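Local coordinates for protein KLTH0A00704p (Lachancea thermotolerans, PDB 4J2G) that acts in autophagy as a member of the Atg13 family, its HORMA domain, the part present in this chain, mediating recruitment of PI 3-kinase, at residues V90-L95 with E126-R131; L177-E182 with V261-D266; Q104-K109 with C267-N272. The protein carries 1 engineered substitution. All blocks are in the same frame, centred on the assembly; numbering follows the deposited sequence.

Contact 1. Residues V90-L95 with E126-R131. With SO4 (sulfate ion), chain C.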
# COMPACT_ATOMS: atom_id res chain seq x y z
N VAL A 90 1.55 -5.12 -6.52
CA VAL A 90 0.55 -4.31 -5.87
C VAL A 90 0.35 -4.73 -4.44
O VAL A 90 0.26 -5.91 -4.14
CB VAL A 90 -0.73 -4.29 -6.71
CG1 VAL A 90 -1.94 -3.61 -5.97
CG2 VAL A 90 -0.38 -3.52 -7.96
N ILE A 91 0.36 -3.76 -3.52
CA ILE A 91 0.10 -4.03 -2.10
C ILE A 91 -1.07 -3.18 -1.59
O ILE A 91 -1.05 -1.99 -1.74
CB ILE A 91 1.32 -3.81 -1.24
CG1 ILE A 91 2.42 -4.80 -1.67
CG2 ILE A 91 1.02 -4.10 0.25
CD1 ILE A 91 3.74 -4.56 -0.98
N GLU A 92 -2.08 -3.81 -1.02
CA GLU A 92 -3.20 -3.05 -0.44
C GLU A 92 -3.09 -3.12 1.09
O GLU A 92 -2.77 -4.14 1.62
CB GLU A 92 -4.48 -3.67 -0.88
CG GLU A 92 -4.76 -3.45 -2.38
CD GLU A 92 -6.23 -3.87 -2.73
OE1 GLU A 92 -6.79 -4.75 -2.04
OE2 GLU A 92 -6.81 -3.31 -3.66
N THR A 93 -3.30 -2.00 1.79
CA THR A 93 -3.25 -1.94 3.24
C THR A 93 -4.65 -1.53 3.59
O THR A 93 -5.19 -0.59 3.02
CB THR A 93 -2.26 -0.89 3.74
OG1 THR A 93 -0.91 -1.31 3.42
CG2 THR A 93 -2.34 -0.73 5.30
N TYR A 94 -5.26 -2.25 4.52
CA TYR A 94 -6.67 -1.93 4.86
C TYR A 94 -6.94 -2.05 6.34
O TYR A 94 -6.19 -2.69 7.05
CB TYR A 94 -7.63 -2.83 4.07
CG TYR A 94 -7.28 -4.29 4.25
CD1 TYR A 94 -6.45 -4.95 3.35
CD2 TYR A 94 -7.74 -5.00 5.34
CE1 TYR A 94 -6.08 -6.26 3.55
CE2 TYR A 94 -7.40 -6.33 5.52
CZ TYR A 94 -6.59 -6.96 4.60
OH TYR A 94 -6.25 -8.28 4.81
N LEU A 95 -8.06 -1.49 6.78
CA LEU A 95 -8.54 -1.69 8.11
C LEU A 95 -9.53 -2.82 8.05
O LEU A 95 -10.59 -2.69 7.42
CB LEU A 95 -9.16 -0.42 8.64
CG LEU A 95 -9.66 -0.40 10.08
CD1 LEU A 95 -8.53 -0.71 11.06
CD2 LEU A 95 -10.26 0.96 10.34
N GLU A 126 -13.75 -4.41 4.95
CA GLU A 126 -12.48 -3.62 5.16
C GLU A 126 -12.58 -2.17 4.68
O GLU A 126 -13.44 -1.84 3.87
CB GLU A 126 -11.30 -4.30 4.45
CG GLU A 126 -11.55 -4.54 2.99
CD GLU A 126 -10.39 -5.21 2.28
OE1 GLU A 126 -10.02 -6.33 2.69
OE2 GLU A 126 -9.85 -4.60 1.31
N ILE A 127 -11.70 -1.29 5.19
CA ILE A 127 -11.54 0.05 4.62
C ILE A 127 -10.14 0.13 4.09
O ILE A 127 -9.18 -0.03 4.85
CB ILE A 127 -11.75 1.12 5.70
CG1 ILE A 127 -13.16 0.99 6.25
CG2 ILE A 127 -11.40 2.56 5.22
CD1 ILE A 127 -13.33 1.59 7.64
N MSE A 128 -10.02 0.40 2.78
CA MSE A 128 -8.73 0.56 2.12
C MSE A 128 -8.02 1.77 2.65
O MSE A 128 -8.64 2.80 2.85
CB MSE A 128 -9.03 0.83 0.66
CG MSE A 128 -9.12 -0.45 -0.11
SE MSE A 128 -7.59 -1.66 -0.03
CE MSE A 128 -6.49 -0.36 -1.01
N LEU A 129 -6.70 1.67 2.87
CA LEU A 129 -6.00 2.80 3.38
C LEU A 129 -4.81 3.21 2.47
O LEU A 129 -4.48 4.39 2.40
CB LEU A 129 -5.44 2.42 4.79
CG LEU A 129 -6.43 1.99 5.89
CD1 LEU A 129 -5.74 1.46 7.11
CD2 LEU A 129 -7.37 3.12 6.24
N GLU A 130 -4.14 2.25 1.86
CA GLU A 130 -2.97 2.54 1.04
C GLU A 130 -2.95 1.56 -0.09
O GLU A 130 -3.33 0.38 0.08
CB GLU A 130 -1.65 2.28 1.78
CG GLU A 130 -1.48 2.97 3.12
CD GLU A 130 -0.18 2.51 3.86
OE1 GLU A 130 0.30 1.30 3.78
OE2 GLU A 130 0.35 3.38 4.57
N ARG A 131 -2.44 2.00 -1.23
CA ARG A 131 -2.16 1.02 -2.29
C ARG A 131 -0.82 1.32 -2.92
O ARG A 131 -0.65 2.38 -3.48
CB ARG A 131 -3.25 0.98 -3.34
CG ARG A 131 -3.11 -0.17 -4.35
CD ARG A 131 -4.27 -0.10 -5.38
NE ARG A 131 -5.52 -0.66 -4.85
CZ ARG A 131 -6.70 -0.03 -4.80
NH1 ARG A 131 -6.85 1.20 -5.25
NH2 ARG A 131 -7.77 -0.67 -4.33
S SO4 C . -10.58 1.51 -4.92
O1 SO4 C . -9.79 1.86 -6.09
O2 SO4 C . -11.40 2.71 -4.72
O3 SO4 C . -11.51 0.36 -4.97
O4 SO4 C . -9.62 1.16 -3.85

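Contact 2. Residues L177-E182 with V261-D266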
# COMPACT_ATOMS: atom_id res chain seq x y z
N LEU A 177 6.31 6.83 8.08
CA LEU A 177 5.67 8.14 8.16
C LEU A 177 4.22 8.22 7.64
O LEU A 177 3.59 9.28 7.67
CB LEU A 177 6.42 9.15 7.33
CG LEU A 177 7.91 9.34 7.60
CD1 LEU A 177 8.41 10.13 6.39
CD2 LEU A 177 8.14 10.10 8.91
N LEU A 178 3.69 7.18 7.07
CA LEU A 178 2.39 7.42 6.50
C LEU A 178 1.29 7.43 7.57
O LEU A 178 1.48 6.89 8.60
CB LEU A 178 2.10 6.35 5.46
CG LEU A 178 3.04 6.57 4.25
CD1 LEU A 178 2.78 5.42 3.32
CD2 LEU A 178 2.86 7.90 3.53
N PRO A 179 0.16 8.05 7.30
CA PRO A 179 -1.01 8.09 8.21
C PRO A 179 -1.47 6.75 8.74
O PRO A 179 -1.94 6.69 9.88
CB PRO A 179 -2.12 8.65 7.30
CG PRO A 179 -1.39 9.56 6.37
CD PRO A 179 -0.11 8.77 6.03
N ALA A 180 -1.38 5.69 7.94
CA ALA A 180 -1.82 4.37 8.47
C ALA A 180 -0.89 3.88 9.58
O ALA A 180 -1.34 3.05 10.41
CB ALA A 180 -1.89 3.32 7.38
N SER A 181 0.40 4.34 9.57
CA SER A 181 1.35 3.95 10.64
C SER A 181 0.92 4.59 11.94
O SER A 181 1.04 4.00 13.02
CB SER A 181 2.82 4.39 10.36
OG SER A 181 3.26 3.74 9.20
N GLU A 182 0.37 5.79 11.82
CA GLU A 182 -0.10 6.53 12.99
C GLU A 182 -1.32 5.75 13.57
O GLU A 182 -1.39 5.46 14.75
CB GLU A 182 -0.31 8.01 12.58
CG GLU A 182 -1.25 8.85 13.43
CD GLU A 182 -0.86 8.92 14.89
OE1 GLU A 182 -1.58 8.33 15.73
OE2 GLU A 182 0.17 9.56 15.21
N VAL A 261 2.89 5.12 -4.06
CA VAL A 261 1.85 4.73 -3.11
C VAL A 261 0.81 5.83 -3.15
O VAL A 261 1.15 6.99 -3.16
CB VAL A 261 2.37 4.49 -1.64
CG1 VAL A 261 2.98 5.75 -1.07
CG2 VAL A 261 1.20 4.04 -0.71
N SER A 262 -0.44 5.44 -3.24
CA SER A 262 -1.61 6.31 -3.02
C SER A 262 -2.23 5.92 -1.71
O SER A 262 -2.41 4.73 -1.46
CB SER A 262 -2.63 6.04 -4.10
OG SER A 262 -2.11 6.60 -5.30
N TYR A 263 -2.57 6.92 -0.88
CA TYR A 263 -3.10 6.68 0.43
C TYR A 263 -4.19 7.67 0.88
O TYR A 263 -4.16 8.82 0.54
CB TYR A 263 -1.97 6.62 1.46
CG TYR A 263 -1.15 7.88 1.50
CD1 TYR A 263 -0.03 8.04 0.65
CD2 TYR A 263 -1.43 8.88 2.39
CE1 TYR A 263 0.74 9.19 0.68
CE2 TYR A 263 -0.64 10.06 2.46
CZ TYR A 263 0.45 10.19 1.62
OH TYR A 263 1.19 11.35 1.67
N ARG A 264 -5.18 7.18 1.61
CA ARG A 264 -6.15 8.04 2.27
C ARG A 264 -5.43 8.97 3.28
O ARG A 264 -4.77 8.48 4.20
CB ARG A 264 -7.13 7.07 2.97
CG ARG A 264 -8.38 7.74 3.48
CD ARG A 264 -9.28 6.73 4.25
NE ARG A 264 -9.74 5.66 3.39
CZ ARG A 264 -10.71 5.77 2.46
NH1 ARG A 264 -11.35 6.90 2.22
NH2 ARG A 264 -11.06 4.71 1.75
N LYS A 265 -5.50 10.29 3.07
CA LYS A 265 -4.99 11.32 4.00
C LYS A 265 -5.41 11.21 5.46
O LYS A 265 -4.64 11.50 6.35
CB LYS A 265 -5.41 12.73 3.54
CG LYS A 265 -4.78 13.23 2.22
CD LYS A 265 -5.56 14.43 1.69
CE LYS A 265 -4.71 15.27 0.78
NZ LYS A 265 -5.58 16.31 0.18
N ASP A 266 -6.66 10.83 5.71
CA ASP A 266 -7.12 10.73 7.07
C ASP A 266 -7.30 9.26 7.52
O ASP A 266 -8.03 8.49 6.88
CB ASP A 266 -8.48 11.43 7.10
CG ASP A 266 -8.40 12.84 6.63
OD1 ASP A 266 -8.23 13.70 7.54
OD2 ASP A 266 -8.52 13.09 5.39

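Contact 3. Residues Q104-K109 with C267-N272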
# COMPACT_ATOMS: atom_id res chain seq x y z
N GLN A 104 -21.71 -1.94 16.54
CA GLN A 104 -20.48 -1.12 16.45
C GLN A 104 -20.47 -0.18 15.21
O GLN A 104 -20.66 -0.61 14.08
CB GLN A 104 -19.25 -2.02 16.53
CG GLN A 104 -19.08 -2.60 17.93
CD GLN A 104 -17.85 -3.49 18.10
OE1 GLN A 104 -17.67 -4.50 17.39
NE2 GLN A 104 -17.04 -3.18 19.11
N GLN A 105 -20.28 1.10 15.47
CA GLN A 105 -20.20 2.13 14.44
C GLN A 105 -18.70 2.48 14.21
O GLN A 105 -17.97 2.78 15.17
CB GLN A 105 -20.97 3.37 14.96
CG GLN A 105 -21.20 4.54 14.01
CD GLN A 105 -21.74 4.16 12.62
OE1 GLN A 105 -22.72 3.41 12.50
NE2 GLN A 105 -21.14 4.69 11.58
N VAL A 106 -18.26 2.46 12.95
CA VAL A 106 -16.98 3.09 12.59
C VAL A 106 -17.12 4.56 12.21
O VAL A 106 -17.87 4.95 11.32
CB VAL A 106 -16.28 2.33 11.44
CG1 VAL A 106 -14.94 2.98 11.08
CG2 VAL A 106 -16.08 0.89 11.85
N THR A 107 -16.47 5.40 12.96
CA THR A 107 -16.32 6.78 12.57
C THR A 107 -14.80 7.12 12.20
O THR A 107 -13.88 6.33 12.50
CB THR A 107 -16.71 7.73 13.70
OG1 THR A 107 -15.97 7.40 14.88
CG2 THR A 107 -18.22 7.71 13.96
N LEU A 108 -14.64 8.25 11.54
CA LEU A 108 -13.39 8.83 11.10
C LEU A 108 -13.43 10.29 11.50
O LEU A 108 -14.43 10.97 11.21
CB LEU A 108 -13.30 8.76 9.56
CG LEU A 108 -12.03 9.44 8.93
CD1 LEU A 108 -10.72 8.78 9.52
CD2 LEU A 108 -12.07 9.32 7.37
N LYS A 109 -12.38 10.75 12.16
CA LYS A 109 -12.24 12.15 12.46
C LYS A 109 -11.38 12.88 11.49
O LYS A 109 -10.34 12.36 11.06
CB LYS A 109 -11.69 12.34 13.85
CG LYS A 109 -12.59 11.92 14.98
CD LYS A 109 -12.09 12.46 16.31
CE LYS A 109 -13.13 12.23 17.40
NZ LYS A 109 -12.82 12.98 18.65
N CYS A 267 -6.72 8.90 8.66
CA CYS A 267 -6.85 7.55 9.21
C CYS A 267 -7.20 7.62 10.70
O CYS A 267 -6.97 6.68 11.43
CB CYS A 267 -5.52 6.81 9.09
SG CYS A 267 -5.02 6.42 7.41
N ASP A 268 -7.70 8.74 11.19
CA ASP A 268 -7.98 8.76 12.62
C ASP A 268 -9.37 8.11 12.83
O ASP A 268 -10.30 8.81 13.03
CB ASP A 268 -7.93 10.21 13.11
CG ASP A 268 -8.10 10.33 14.64
OD1 ASP A 268 -8.02 9.34 15.37
OD2 ASP A 268 -8.32 11.44 15.12
N PHE A 269 -9.46 6.79 12.61
CA PHE A 269 -10.67 5.94 12.79
C PHE A 269 -10.96 5.55 14.24
O PHE A 269 -10.03 5.42 15.03
CB PHE A 269 -10.53 4.65 11.98
CG PHE A 269 -10.61 4.86 10.50
CD1 PHE A 269 -11.84 4.99 9.85
CD2 PHE A 269 -9.44 4.94 9.73
CE1 PHE A 269 -11.92 5.19 8.46
CE2 PHE A 269 -9.51 5.12 8.33
CZ PHE A 269 -10.75 5.27 7.69
N HIS A 270 -12.25 5.36 14.56
CA HIS A 270 -12.70 5.08 15.92
C HIS A 270 -13.81 4.04 15.81
O HIS A 270 -14.51 3.90 14.80
CB HIS A 270 -13.14 6.37 16.66
CG HIS A 270 -12.00 7.30 16.93
ND1 HIS A 270 -10.99 7.00 17.82
CD2 HIS A 270 -11.64 8.47 16.35
CE1 HIS A 270 -10.09 7.97 17.82
NE2 HIS A 270 -10.47 8.88 16.95
N VAL A 271 -13.90 3.23 16.83
CA VAL A 271 -14.94 2.21 16.85
C VAL A 271 -15.74 2.40 18.15
O VAL A 271 -15.17 2.53 19.24
CB VAL A 271 -14.37 0.81 16.71
CG1 VAL A 271 -15.48 -0.16 16.38
CG2 VAL A 271 -13.33 0.76 15.59
N ASN A 272 -17.05 2.50 18.03
CA ASN A 272 -17.88 2.69 19.20
C ASN A 272 -19.06 1.75 19.36
O ASN A 272 -19.91 1.74 18.49
CB ASN A 272 -18.27 4.14 19.32
CG ASN A 272 -17.16 4.97 19.92
OD1 ASN A 272 -16.89 4.85 21.12
ND2 ASN A 272 -16.48 5.76 19.11

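Contact 1. Residues V90-L95 with E126-R131
Glu92 reaches across to Arg131 and Met128 on the neighbouring antiparallel strand. Followed outward, its CB lies by the selenium of selenomethionine Met128, its CG meets Met128 CE at 3.8 Å, and CD passes the selenium again, the two side chains crossing at about a right angle. At the tip, OE2 takes both nitrogens of a side-on grip, Arg131 NE at 3.2 Å and Arg131 NH2 at 2.9 Å. Arg131 NH2 meets this oxygen from 37° out of the carboxylate plane of Glu92, while Glu92 OE1 pairs with Arg218. A bend at chi3 (-80°) turns the guanidinium back over Met128 CE, which covers one face. Beyond this pair, Arg131 NH2 donates to sulfate O4 at 2.6 Å; the ion probably comes from the crystallisation liquor. Midway the strands of the central HORMA sheet depart from regular pairing in a classic beta bulge: Thr93 O accepts from Leu129 N at 2.7 Å and from Glu130 N at 3.2 Å, since both residues face Thr93. On the sheet face bearing Thr93, its OG1 donates to Glu130 OE1 at 2.9 Å, an oxygen that also receives Trp132 NE1. Past the bulge, Leu95 and Ile127 exchange backbone bonds in both directions, and their side chains lie side by side, pointing the same way. On the Glu92 face, the Glu126 carboxylate stacks on Tyr94, the planes 14° apart and OE1 over the ring centre 3.6 Å above it. Arg205 and Arg218 pair with the two Glu126 oxygens, which probably offsets the negative charge gathered beside Glu92.

Contact 2. Residues L177-E182 with V261-D266
Leu178 forks over the strand, sending one methyl to Tyr263 and the other to Val261, which point to the same side of it. CD2 is the main bump: it rests over one face of the phenol ring, 3.9 Å from the Tyr263 ring centroid and 19° off the ring normal, a CH-pi contact displaced a little toward the rim. The other branch makes a looser touch, Leu178 CD1 lying 4.4 Å from Val261 CG1. Tyr263 can offer its face because its chi1 of 58° sets CG between the backbone N and the carbonyl carbon, laying the ring beneath the leucine. Pro179 fills the next hollow, between the ring and the bend where the strand ends. Its CD approaches Tyr263 CE2 obliquely at 3.8 Å, while CG and CB of Pro179 both lie against Lys265 O, CG at 3.8 Å, with Arg264 O only slightly farther from CB. These two bumps seat the start of helix 179-187 against strand 255-264, as helices pack on the sheet in a HORMA domain; Leu178 also leans on Trp132 of the adjoining strand. The CB of Lys265 points away from the helix, and its NZ donates to Ala240 O. With methyl, methylene and ring surfaces doing the touching, the join probably depends on fit and burial more than on directional bonds.

Contact 3. Residues Q104-K109 with C267-N272
Cys267 enters with its carbonyl carbon beside Leu108 CD1, and the same methyl lies against the backbone N and O of Asp268. Asp268 is the centre of an inverse gamma turn, in which Cys267 O takes a weak bond from Phe269 N, and Asp268 O accepts from Lys109 N, the N-H nearly straight. Phe269 follows with its ring turned flat to Leu108: Leu108 CD1 sits 3.7 Å from the Phe269 ring centroid, only 3° off the normal, a CH-pi contact nearly over the centre. Leu108 can place this methyl there because its CG stands opposite the backbone N (chi1 176°). Val106 CG1 adds an oblique contact at 3.9 Å to Phe269 CD1, and Ile127 and Leu129 of the large sheet also press on this ring. His270 lies on the other sheet face with Thr107. Their backbones bond twice, His270 N to Thr107 O at 2.8 Å and Thr107 N to His270 O at 3.1 Å, while Lys109 CG reaches the imidazole edge, 3.8 Å from His270 CD2. Val271 returns to the Phe269 face, its CG1 4.2 Å from Gln104 CB. Asn272 closes the pairing with two bonds to Gln105: Asn272 N gives to Gln105 O at 3.0 Å, and Gln105 N to Asn272 O at 3.1 Å, 173° at the hydrogen. Strand 268-271 thus becomes an outer strand of a small antiparallel sheet with hairpin 105-109/115-120, consistent with the C-terminal part of a HORMA domain folding back onto its core.

Overall arrangement
After helices 18-39 and 70-78, strand 89-96 opens contact 1, and 105-109 follows before 126-131 closes it. Contact 3, opened at 104-109, stays open until the last modelled residues, so contacts 1 and 3 cross. Contact 2 begins after contact 1 is complete and lies wholly within the span of contact 3. In space, 126-131 is shared ground: Arg131 N and Leu129 O probably bond to Ser262 O and Arg264 N, making contacts 1 and 2 neighbours in the five-stranded sheet. Phe269 of contact 3 also packs on Leu95, tying the small sheet to the large one, while Cys267 SG touches Pro179.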